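Local structure of bifunctional enzyme IspD/IspF (Campylobacter jejuni, 1W55) at residues Y45-I50 and N105-L110; S79-L84 and Q162-T167; D247-S252 and I305-Q310. The protein catalyses two steps of isoprenoid precursor synthesis, transferring the cytidylyl group of CTP to methylerythritol phosphate and later cyclising the phosphorylated product to a 2,4-cyclodiphosphate with release of CMP. One frame throughout, in Å; residues are numbered along the deposited sequence.

In the fold
From the N terminus, contact 1 comes first: segment 45-50, the loop ahead of strand 50-54 and its first residue, meets helix 104-111 and so closes a loop of 54 residues. Contact 2 starts within that loop, on helix 76-84, and ends beyond it at 162-167, so the two cross along the chain; their centres are about 21 Å apart, and both belong to the cytidylyltransferase part. Contact 3 follows in series, in the cyclodiphosphate synthase part, where 247-252 at the start of helix 248-260 packs on strand 298-308. Its centre lies about 54 Å from that of contact 1 and 50 Å from that of contact 2.

Contact 1 of 3, residues Y45-I50 and N105-L110; sequences YPFKKI and NLFDRL
Phe107 reaches out from its helix toward segment 45-50, the loop ahead of strand 50-54 and its first residue, and ends against Tyr45 and Phe47. From CB, the anti torsion (chi1 175°) sends the ring outward, so that its far end meets the loop. The first ring atoms, CD1 and CD2, are still short of it. CE1 faces both Tyr45 CB and Phe47 CZ, each at 4.0 Å. CE2, on the other flank, approaches Tyr45 CB at 4.1 Å. At the tip, CZ makes the closest approach of the contact, 3.3 Å to Tyr45 CB, and lies 3.8 Å from both Tyr45 CG and Tyr45 CD1; this CD1 sits at the edge of the Phe107 ring, in its plane.

The Tyr45 side chain thus receives the phenylalanine at its root. It crosses Phe107 at about a right angle and carries its hydroxyl away from the helix. The two rings are inclined at 45° with centroids 6.0 Å apart, an oblique pairing. Phe47 runs past Phe107 in the opposite direction, offering its own CZ, while one face of its ring is covered near the rim by Tyr45 CD2. Pro46, centre of an inverse gamma turn, lays its CD over one face of the Tyr45 ring, toward the rim. Phe44 adds a further ring against Phe107.

This apolar aromatic cluster belongs to the cytidylyltransferase (IspD) part, away from its annotated sites. Tyr45 and Phe47 both rest on Met4 of strand 4-9, which pairs in parallel with strand 50-54 in the mixed sheet, and Phe47 also touches Leu6. The cluster lies between helix 104-111 and strand 4-9, while on the helix Leu110 packs on strand 119-124.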
loop_
_atom_site.group_PDB
_atom_site.type_symbol
_atom_site.label_atom_id
_atom_site.label_comp_id
_atom_site.label_asym_id
_atom_site.label_seq_id
_atom_site.Cartn_x
_atom_site.Cartn_y
_atom_site.Cartn_z
ATOM N N TYR A 45 10.152 -19.367 -22.596
ATOM C CA TYR A 45 10.373 -20.495 -23.497
ATOM C C TYR A 45 11.860 -20.725 -23.729
ATOM O O TYR A 45 12.627 -19.767 -23.775
ATOM C CB TYR A 45 9.668 -20.223 -24.829
ATOM C CG TYR A 45 9.641 -21.382 -25.806
ATOM C CD1 TYR A 45 8.633 -22.347 -25.759
ATOM C CD2 TYR A 45 10.618 -21.502 -26.791
ATOM C CE1 TYR A 45 8.615 -23.411 -26.667
ATOM C CE2 TYR A 45 10.607 -22.555 -27.694
ATOM C CZ TYR A 45 9.609 -23.501 -27.628
ATOM O OH TYR A 45 9.620 -24.535 -28.536
ATOM N N PRO A 46 12.277 -21.986 -23.869
ATOM C CA PRO A 46 13.682 -22.289 -24.175
ATOM C C PRO A 46 13.992 -22.137 -25.668
ATOM O O PRO A 46 14.194 -23.141 -26.364
ATOM C CB PRO A 46 13.835 -23.747 -23.713
ATOM C CG PRO A 46 12.476 -24.341 -23.864
ATOM C CD PRO A 46 11.475 -23.214 -23.708
ATOM N N PHE A 47 14.036 -20.889 -26.147
ATOM C CA PHE A 47 14.311 -20.609 -27.557
ATOM C C PHE A 47 15.657 -21.175 -27.977
ATOM O O PHE A 47 16.626 -21.114 -27.217
ATOM C CB PHE A 47 14.278 -19.106 -27.839
ATOM C CG PHE A 47 12.937 -18.474 -27.610
ATOM C CD1 PHE A 47 12.687 -17.745 -26.443
ATOM C CD2 PHE A 47 11.926 -18.590 -28.562
ATOM C CE1 PHE A 47 11.446 -17.146 -26.223
ATOM C CE2 PHE A 47 10.685 -17.996 -28.358
ATOM C CZ PHE A 47 10.440 -17.267 -27.188
ATOM N N LYS A 48 15.697 -21.712 -29.196
ATOM C CA LYS A 48 16.903 -22.282 -29.792
ATOM C C LYS A 48 17.986 -21.231 -29.987
ATOM O O LYS A 48 19.185 -21.500 -29.836
ATOM C CB LYS A 48 16.565 -22.921 -31.141
ATOM C CG LYS A 48 17.528 -24.016 -31.552
ATOM C CD LYS A 48 17.625 -24.123 -33.060
ATOM C CE LYS A 48 18.578 -25.233 -33.484
ATOM N NZ LYS A 48 18.121 -25.822 -34.775
ATOM N N LYS A 49 17.545 -20.031 -30.334
ATOM C CA LYS A 49 18.425 -18.908 -30.578
ATOM C C LYS A 49 17.635 -17.648 -30.248
ATOM O O LYS A 49 16.407 -17.614 -30.410
ATOM C CB LYS A 49 18.857 -18.909 -32.045
ATOM C CG LYS A 49 20.104 -18.098 -32.337
ATOM C CD LYS A 49 20.383 -18.025 -33.825
ATOM C CE LYS A 49 21.332 -19.136 -34.265
ATOM N NZ LYS A 49 22.467 -18.617 -35.079
ATOM N N ILE A 50 18.334 -16.630 -29.752
ATOM C CA ILE A 50 17.739 -15.316 -29.534
ATOM C C ILE A 50 18.535 -14.254 -30.291
ATOM O O ILE A 50 19.733 -14.069 -30.063
ATOM C CB ILE A 50 17.615 -14.987 -28.020
ATOM C CG1 ILE A 50 16.773 -16.058 -27.325
ATOM C CG2 ILE A 50 16.967 -13.625 -27.823
ATOM C CD1 ILE A 50 16.974 -16.157 -25.822
ATOM N N ASN A 105 0.741 -15.268 -20.217
ATOM C CA ASN A 105 -0.594 -15.645 -20.638
ATOM C C ASN A 105 -0.776 -15.519 -22.151
ATOM O O ASN A 105 -1.182 -16.480 -22.810
ATOM C CB ASN A 105 -1.591 -14.753 -19.908
ATOM C CG ASN A 105 -2.992 -15.279 -19.964
ATOM O OD1 ASN A 105 -3.721 -15.026 -20.923
ATOM N ND2 ASN A 105 -3.398 -15.994 -18.914
ATOM N N LEU A 106 -0.478 -14.336 -22.694
ATOM C CA LEU A 106 -0.581 -14.112 -24.136
ATOM C C LEU A 106 0.338 -15.059 -24.884
ATOM O O LEU A 106 -0.047 -15.605 -25.911
ATOM C CB LEU A 106 -0.275 -12.656 -24.516
ATOM C CG LEU A 106 -0.187 -12.309 -26.007
ATOM C CD1 LEU A 106 -1.517 -12.585 -26.719
ATOM C CD2 LEU A 106 0.227 -10.849 -26.195
ATOM N N PHE A 107 1.542 -15.259 -24.357
ATOM C CA PHE A 107 2.500 -16.182 -24.962
ATOM C C PHE A 107 1.889 -17.576 -25.131
ATOM O O PHE A 107 1.985 -18.165 -26.206
ATOM C CB PHE A 107 3.795 -16.248 -24.143
ATOM C CG PHE A 107 4.782 -17.276 -24.642
ATOM C CD1 PHE A 107 5.791 -16.919 -25.530
ATOM C CD2 PHE A 107 4.709 -18.601 -24.211
ATOM C CE1 PHE A 107 6.698 -17.862 -25.988
ATOM C CE2 PHE A 107 5.610 -19.552 -24.665
ATOM C CZ PHE A 107 6.607 -19.181 -25.558
ATOM N N ASP A 108 1.255 -18.078 -24.067
ATOM C CA ASP A 108 0.660 -19.419 -24.049
ATOM C C ASP A 108 -0.458 -19.529 -25.068
ATOM O O ASP A 108 -0.568 -20.527 -25.780
ATOM C CB ASP A 108 0.118 -19.755 -22.650
ATOM C CG ASP A 108 1.224 -19.983 -21.623
ATOM O OD1 ASP A 108 2.342 -20.417 -22.005
ATOM O OD2 ASP A 108 1.062 -19.754 -20.403
ATOM N N ARG A 109 -1.273 -18.484 -25.139
ATOM C CA ARG A 109 -2.359 -18.402 -26.101
ATOM C C ARG A 109 -1.879 -18.490 -27.558
ATOM O O ARG A 109 -2.569 -19.049 -28.410
ATOM C CB ARG A 109 -3.110 -17.106 -25.894
ATOM C CG ARG A 109 -4.181 -17.179 -24.847
ATOM C CD ARG A 109 -5.332 -16.244 -25.156
ATOM N NE ARG A 109 -4.903 -14.849 -25.300
ATOM C CZ ARG A 109 -4.669 -14.044 -24.273
ATOM N NH1 ARG A 109 -4.811 -14.499 -23.035
ATOM N NH2 ARG A 109 -4.296 -12.787 -24.471
ATOM N N LEU A 110 -0.707 -17.929 -27.841
ATOM C CA LEU A 110 -0.129 -18.013 -29.178
ATOM C C LEU A 110 0.450 -19.407 -29.416
ATOM O O LEU A 110 0.284 -19.991 -30.488
ATOM C CB LEU A 110 0.973 -16.963 -29.357
ATOM C CG LEU A 110 0.604 -15.478 -29.367
ATOM C CD1 LEU A 110 1.834 -14.673 -29.020
ATOM C CD2 LEU A 110 0.068 -15.070 -30.726
#

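Contact 2 of 3, residues S79-L84 and Q162-T167; sequences SLKKAL and QNLEFT. With C (cytidine-5'-monophosphate), chain D.
Lys81 and Leu164 form a small surface contact between helix 76-84 and the loop that joins helices 153-159 and 169-174 in the cytidylyltransferase part. The meeting is one of aliphatic carbons: Lys81 CD lies 3.8 Å from Leu164 CD2. The two side chains cross at about a right angle, one leucine branch touching the lysine part-way along its length.

A chi1 of 168° swings Lys81 off the helix opposite its own N, and the chain remains extended beyond, so its methylenes pass Leu164 and its ammonium group continues toward the start of the loop. There NZ comes no nearer than 4.5 Å to Gln162 N; its hydrogen-bond partner is the carbonyl oxygen of Leu160, just before the loop segment. The loop has its own internal support in an Asx turn, in which Asn163 OD1 accepts from Glu165 N at 2.9 Å. The donor is tilted 30° from the carbonyl plane. Leu164 O is hydrogen-bonded to Thr75 OG1, a second tie to the region where helix 76-84 begins.

Two different jobs share one short helix: nucleotide binding at Ser79 and loop packing at Lys81. Ser79 OG gives a hydrogen bond of 2.7 Å to N3 of the cytosine of bound cytidine monophosphate, and Gly73 N is also hydrogen-bonded to this hydroxyl. Leu9, Ala11, Thr53, Gly73 and Lys191, with Arg139 of a second subunit, also hydrogen-bond the nucleotide. Further along, Lys81 works on two levels: its carbons take up the apolar leucine while its charge is carried past to a backbone carbonyl.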
loop_
_atom_site.group_PDB
_atom_site.type_symbol
_atom_site.label_atom_id
_atom_site.label_comp_id
_atom_site.label_asym_id
_atom_site.label_seq_id
_atom_site.Cartn_x
_atom_site.Cartn_y
_atom_site.Cartn_z
ATOM N N SER A 79 15.350 -5.141 -41.132
ATOM C CA SER A 79 16.014 -5.673 -39.937
ATOM C C SER A 79 15.610 -7.122 -39.712
ATOM O O SER A 79 16.454 -7.978 -39.451
ATOM C CB SER A 79 15.687 -4.837 -38.700
ATOM O OG SER A 79 16.058 -3.482 -38.897
ATOM N N LEU A 80 14.314 -7.388 -39.847
ATOM C CA LEU A 80 13.756 -8.726 -39.681
ATOM C C LEU A 80 14.354 -9.726 -40.678
ATOM O O LEU A 80 14.778 -10.820 -40.296
ATOM C CB LEU A 80 12.219 -8.685 -39.812
ATOM C CG LEU A 80 11.492 -10.026 -39.605
ATOM C CD1 LEU A 80 11.983 -10.780 -38.345
ATOM C CD2 LEU A 80 9.985 -9.816 -39.550
ATOM N N LYS A 81 14.382 -9.334 -41.950
ATOM C CA LYS A 81 14.907 -10.182 -43.017
ATOM C C LYS A 81 16.358 -10.571 -42.755
ATOM O O LYS A 81 16.741 -11.737 -42.927
ATOM C CB LYS A 81 14.758 -9.481 -44.378
ATOM C CG LYS A 81 15.515 -10.139 -45.531
ATOM C CD LYS A 81 15.264 -9.413 -46.851
ATOM C CE LYS A 81 15.592 -10.309 -48.046
ATOM N NZ LYS A 81 14.967 -9.778 -49.292
ATOM N N LYS A 82 17.165 -9.601 -42.332
ATOM C CA LYS A 82 18.567 -9.870 -42.012
ATOM C C LYS A 82 18.696 -10.822 -40.828
ATOM O O LYS A 82 19.499 -11.751 -40.863
ATOM C CB LYS A 82 19.330 -8.575 -41.734
ATOM C CG LYS A 82 19.454 -7.643 -42.940
ATOM C CD LYS A 82 19.963 -6.268 -42.519
ATOM C CE LYS A 82 21.442 -6.322 -42.112
ATOM N NZ LYS A 82 21.972 -4.978 -41.748
ATOM N N ALA A 83 17.892 -10.607 -39.791
ATOM C CA ALA A 83 17.950 -11.463 -38.601
ATOM C C ALA A 83 17.480 -12.888 -38.887
ATOM O O ALA A 83 17.971 -13.839 -38.273
ATOM C CB ALA A 83 17.148 -10.852 -37.459
ATOM N N LEU A 84 16.524 -13.034 -39.803
ATOM C CA LEU A 84 16.031 -14.366 -40.189
ATOM C C LEU A 84 17.105 -15.284 -40.789
ATOM O O LEU A 84 17.026 -16.501 -40.633
ATOM C CB LEU A 84 14.831 -14.268 -41.138
ATOM C CG LEU A 84 13.484 -13.885 -40.516
ATOM C CD1 LEU A 84 12.530 -13.388 -41.583
ATOM C CD2 LEU A 84 12.872 -15.051 -39.747
ATOM N N GLN A 162 11.099 -9.657 -51.542
ATOM C CA GLN A 162 11.169 -8.418 -52.318
ATOM C C GLN A 162 10.594 -7.190 -51.626
ATOM O O GLN A 162 11.150 -6.094 -51.740
ATOM C CB GLN A 162 10.463 -8.596 -53.664
ATOM C CG GLN A 162 11.232 -9.461 -54.647
ATOM C CD GLN A 162 10.495 -9.656 -55.947
ATOM O OE1 GLN A 162 9.644 -8.836 -56.313
ATOM N NE2 GLN A 162 10.821 -10.732 -56.657
ATOM N N ASN A 163 9.463 -7.364 -50.944
ATOM C CA ASN A 163 8.767 -6.248 -50.319
ATOM C C ASN A 163 9.194 -6.046 -48.862
ATOM O O ASN A 163 8.933 -6.882 -48.002
ATOM C CB ASN A 163 7.256 -6.445 -50.431
ATOM C CG ASN A 163 6.458 -5.242 -49.944
ATOM O OD1 ASN A 163 6.996 -4.300 -49.344
ATOM N ND2 ASN A 163 5.156 -5.274 -50.198
ATOM N N LEU A 164 9.847 -4.921 -48.597
ATOM C CA LEU A 164 10.341 -4.619 -47.260
ATOM C C LEU A 164 9.546 -3.509 -46.562
ATOM O O LEU A 164 10.063 -2.843 -45.652
ATOM C CB LEU A 164 11.841 -4.294 -47.309
ATOM C CG LEU A 164 12.727 -5.408 -47.885
ATOM C CD1 LEU A 164 14.168 -4.948 -48.051
ATOM C CD2 LEU A 164 12.655 -6.677 -47.026
ATOM N N GLU A 165 8.287 -3.338 -46.971
ATOM C CA GLU A 165 7.424 -2.261 -46.453
ATOM C C GLU A 165 6.448 -2.711 -45.359
ATOM O O GLU A 165 5.848 -1.866 -44.674
ATOM C CB GLU A 165 6.608 -1.611 -47.586
ATOM C CG GLU A 165 7.430 -0.857 -48.621
ATOM C CD GLU A 165 7.832 0.526 -48.145
ATOM O OE1 GLU A 165 7.070 1.489 -48.405
ATOM O OE2 GLU A 165 8.907 0.649 -47.507
ATOM N N PHE A 166 6.271 -4.028 -45.224
ATOM C CA PHE A 166 5.343 -4.612 -44.252
ATOM C C PHE A 166 5.657 -4.124 -42.833
ATOM O O PHE A 166 6.822 -4.113 -42.420
ATOM C CB PHE A 166 5.428 -6.139 -44.294
ATOM C CG PHE A 166 5.041 -6.744 -45.615
ATOM C CD1 PHE A 166 5.965 -7.502 -46.345
ATOM C CD2 PHE A 166 3.755 -6.576 -46.128
ATOM C CE1 PHE A 166 5.616 -8.087 -47.559
ATOM C CE2 PHE A 166 3.392 -7.158 -47.355
ATOM C CZ PHE A 166 4.329 -7.912 -48.066
ATOM N N THR A 167 4.626 -3.690 -42.112
ATOM C CA THR A 167 4.801 -3.167 -40.755
ATOM C C THR A 167 4.650 -4.271 -39.705
ATOM O O THR A 167 4.913 -4.049 -38.521
ATOM C CB THR A 167 3.800 -2.039 -40.450
ATOM O OG1 THR A 167 2.468 -2.555 -40.558
ATOM C CG2 THR A 167 3.870 -0.914 -41.505
HETATM O OP3 C D . 6.654 0.727 -34.750
HETATM P P C D . 7.786 0.624 -35.744
HETATM O OP1 C D . 8.567 1.907 -35.873
HETATM O OP2 C D . 7.424 -0.057 -37.044
HETATM O "O5'" C D . 8.866 -0.333 -35.025
HETATM C "C5'" C D . 8.557 -1.665 -34.643
HETATM C "C4'" C D . 9.809 -2.357 -34.102
HETATM O "O4'" C D . 10.756 -2.617 -35.145
HETATM C "C3'" C D . 10.530 -1.529 -33.055
HETATM O "O3'" C D . 10.826 -2.396 -31.976
HETATM C "C2'" C D . 11.805 -1.064 -33.723
HETATM O "O2'" C D . 12.894 -0.938 -32.816
HETATM C "C1'" C D . 12.049 -2.152 -34.756
HETATM N N1 C D . 12.752 -1.616 -35.920
HETATM C C2 C D . 13.921 -2.265 -36.353
HETATM O O2 C D . 14.341 -3.288 -35.748
HETATM N N3 C D . 14.573 -1.771 -37.425
HETATM C C4 C D . 14.130 -0.659 -38.072
HETATM N N4 C D . 14.813 -0.178 -39.144
HETATM C C5 C D . 12.977 -0.006 -37.652
HETATM C C6 C D . 12.294 -0.514 -36.554
#

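Contact 3 of 3, residues D247-S252 and I305-Q310; sequences DVLAHS and ICVMAQ. With C (cytidine-5'-monophosphate), chain C.
Leu249 carries most of this contact, setting both of its methyl groups against the strand residues Ile305 and Val307. Its CG is turned away from the backbone N (chi1 -171°), and the side chain projects from the first turn of helix 248-260 and forks over the strand. CD2 meets the end of Ile305, 3.8 Å from its CD1. The other branch, CD1, lies near two methyl groups at once, 4.1 Å from Val307 CG2 and equally 4.1 Å from Ile305 CG2. Leucine and isoleucine cross at about a right angle, as do leucine and valine. The fork spans Ile305 and Val307 because they are two residues apart on a strand and so point to the same side of the sheet.

Ile305 buries the second largest area. Both of its branches take part, CD1 reaching one leucine methyl and CG2 the other, whereas Val307 contributes CG2 alone. This is helix-on-sheet packing in the IspF fold, with the helix lying over a mixed sheet in which strand 298-308 runs between strands 354-365 and 336-341. Met321 and Ile325 of helix 318-329 also pack on Leu249.

The start of the helix is fixed by Asp247 at the N-cap: its OD1 accepts from Ala250 N at 2.9 Å, met from 57° above the carboxylate plane. One turn on, His251 forms with His219 and Asp217 the divalent metal site, by similarity.

Beyond the strand, Ala309 and Gln310 belong by similarity to the substrate site, which lies where subunits meet. Ala309 O receives N4 of bound cytidine monophosphate in a nearly straight bond of 3.0 Å (172°); Leu314 N and Thr342 OG1 of the same chain and, from a neighbouring subunit, Asp265 OD2 also hydrogen-bond it.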
loop_
_atom_site.group_PDB
_atom_site.type_symbol
_atom_site.label_atom_id
_atom_site.label_comp_id
_atom_site.label_asym_id
_atom_site.label_seq_id
_atom_site.Cartn_x
_atom_site.Cartn_y
_atom_site.Cartn_z
ATOM N N ASP A 247 40.294 25.512 -24.211
ATOM C CA ASP A 247 39.523 25.401 -22.970
ATOM C C ASP A 247 39.780 24.062 -22.257
ATOM O O ASP A 247 39.022 23.113 -22.450
ATOM C CB ASP A 247 38.040 25.565 -23.327
ATOM C CG ASP A 247 37.168 25.954 -22.148
ATOM O OD1 ASP A 247 37.412 25.516 -20.988
ATOM O OD2 ASP A 247 36.159 26.670 -22.313
ATOM N N VAL A 248 40.849 23.984 -21.451
ATOM C CA VAL A 248 41.181 22.749 -20.717
ATOM C C VAL A 248 40.061 22.346 -19.792
ATOM O O VAL A 248 39.839 21.163 -19.571
ATOM C CB VAL A 248 42.336 22.848 -19.687
ATOM C CG1 VAL A 248 43.409 21.774 -19.918
ATOM C CG2 VAL A 248 42.838 24.249 -19.419
ATOM N N LEU A 249 39.404 23.333 -19.197
ATOM C CA LEU A 249 38.282 23.050 -18.314
ATOM C C LEU A 249 37.188 22.264 -19.058
ATOM O O LEU A 249 36.804 21.173 -18.636
ATOM C CB LEU A 249 37.742 24.333 -17.662
ATOM C CG LEU A 249 36.701 24.095 -16.561
ATOM C CD1 LEU A 249 36.636 25.280 -15.585
ATOM C CD2 LEU A 249 35.318 23.791 -17.145
ATOM N N ALA A 250 36.696 22.819 -20.161
ATOM C CA ALA A 250 35.637 22.174 -20.930
ATOM C C ALA A 250 36.064 20.762 -21.345
ATOM O O ALA A 250 35.262 19.836 -21.330
ATOM C CB ALA A 250 35.271 23.021 -22.163
ATOM N N HIS A 251 37.339 20.604 -21.685
ATOM C CA HIS A 251 37.863 19.327 -22.139
ATOM C C HIS A 251 37.907 18.306 -21.007
ATOM O O HIS A 251 37.549 17.144 -21.213
ATOM C CB HIS A 251 39.243 19.516 -22.783
ATOM C CG HIS A 251 39.211 20.413 -23.981
ATOM N ND1 HIS A 251 40.315 21.108 -24.427
ATOM C CD2 HIS A 251 38.193 20.751 -24.809
ATOM C CE1 HIS A 251 39.982 21.829 -25.483
ATOM N NE2 HIS A 251 38.701 21.624 -25.738
ATOM N N SER A 252 38.312 18.753 -19.816
ATOM C CA SER A 252 38.355 17.874 -18.651
ATOM C C SER A 252 36.943 17.448 -18.280
ATOM O O SER A 252 36.693 16.279 -17.995
ATOM C CB SER A 252 39.024 18.577 -17.467
ATOM O OG SER A 252 38.928 17.791 -16.291
ATOM N N ILE A 305 34.706 20.795 -9.863
ATOM C CA ILE A 305 35.901 21.034 -10.670
ATOM C C ILE A 305 37.000 21.621 -9.818
ATOM O O ILE A 305 36.739 22.421 -8.920
ATOM C CB ILE A 305 35.561 21.959 -11.878
ATOM C CG1 ILE A 305 34.680 21.190 -12.887
ATOM C CG2 ILE A 305 36.837 22.457 -12.587
ATOM C CD1 ILE A 305 34.047 22.057 -13.971
ATOM N N CYS A 306 38.226 21.190 -10.080
ATOM C CA CYS A 306 39.390 21.825 -9.516
ATOM C C CYS A 306 40.361 22.236 -10.615
ATOM O O CYS A 306 40.872 21.394 -11.358
ATOM C CB CYS A 306 40.090 20.931 -8.491
ATOM S SG CYS A 306 41.395 21.879 -7.655
ATOM N N VAL A 307 40.573 23.544 -10.734
ATOM C CA VAL A 307 41.517 24.087 -11.691
ATOM C C VAL A 307 42.828 24.243 -10.943
ATOM O O VAL A 307 42.872 24.842 -9.865
ATOM C CB VAL A 307 41.080 25.474 -12.238
ATOM C CG1 VAL A 307 42.130 26.022 -13.213
ATOM C CG2 VAL A 307 39.695 25.417 -12.904
ATOM N N MET A 308 43.892 23.690 -11.508
ATOM C CA MET A 308 45.215 23.847 -10.934
ATOM C C MET A 308 46.002 24.805 -11.819
ATOM O O MET A 308 46.355 24.493 -12.962
ATOM C CB MET A 308 45.891 22.489 -10.775
ATOM C CG MET A 308 45.030 21.498 -9.957
ATOM S SD MET A 308 45.136 19.745 -10.462
ATOM C CE MET A 308 46.761 19.572 -10.702
ATOM N N ALA A 309 46.225 26.000 -11.290
ATOM C CA ALA A 309 46.889 27.057 -12.041
ATOM C C ALA A 309 47.555 28.056 -11.104
ATOM O O ALA A 309 46.925 28.568 -10.166
ATOM C CB ALA A 309 45.898 27.767 -12.953
ATOM N N GLN A 310 48.826 28.329 -11.363
ATOM C CA GLN A 310 49.540 29.377 -10.642
ATOM C C GLN A 310 48.938 30.760 -10.943
ATOM O O GLN A 310 48.755 31.574 -10.026
ATOM C CB GLN A 310 51.036 29.324 -10.961
ATOM C CG GLN A 310 51.915 29.993 -9.921
ATOM C CD GLN A 310 51.817 29.359 -8.542
ATOM O OE1 GLN A 310 51.928 28.145 -8.397
ATOM N NE2 GLN A 310 51.629 30.190 -7.523
HETATM O OP3 C C . 45.651 27.465 -2.138
HETATM P P C C . 46.293 28.606 -2.868
HETATM O OP1 C C . 46.989 28.196 -4.125
HETATM O OP2 C C . 47.150 29.437 -1.956
HETATM O "O5'" C C . 45.076 29.537 -3.337
HETATM C "C5'" C C . 44.244 30.208 -2.402
HETATM C "C4'" C C . 42.886 30.506 -3.035
HETATM O "O4'" C C . 43.008 31.314 -4.216
HETATM C "C3'" C C . 42.111 29.273 -3.498
HETATM O "O3'" C C . 41.354 28.681 -2.446
HETATM C "C2'" C C . 41.211 29.827 -4.589
HETATM O "O2'" C C . 40.083 30.461 -3.993
HETATM C "C1'" C C . 42.006 30.967 -5.187
HETATM N N1 C C . 42.648 30.725 -6.503
HETATM C C2 C C . 42.058 31.218 -7.687
HETATM O O2 C C . 40.963 31.818 -7.629
HETATM N N3 C C . 42.659 31.043 -8.892
HETATM C C4 C C . 43.839 30.383 -8.982
HETATM N N4 C C . 44.448 30.202 -10.187
HETATM C C5 C C . 44.429 29.878 -7.831
HETATM C C6 C C . 43.821 30.070 -6.590
#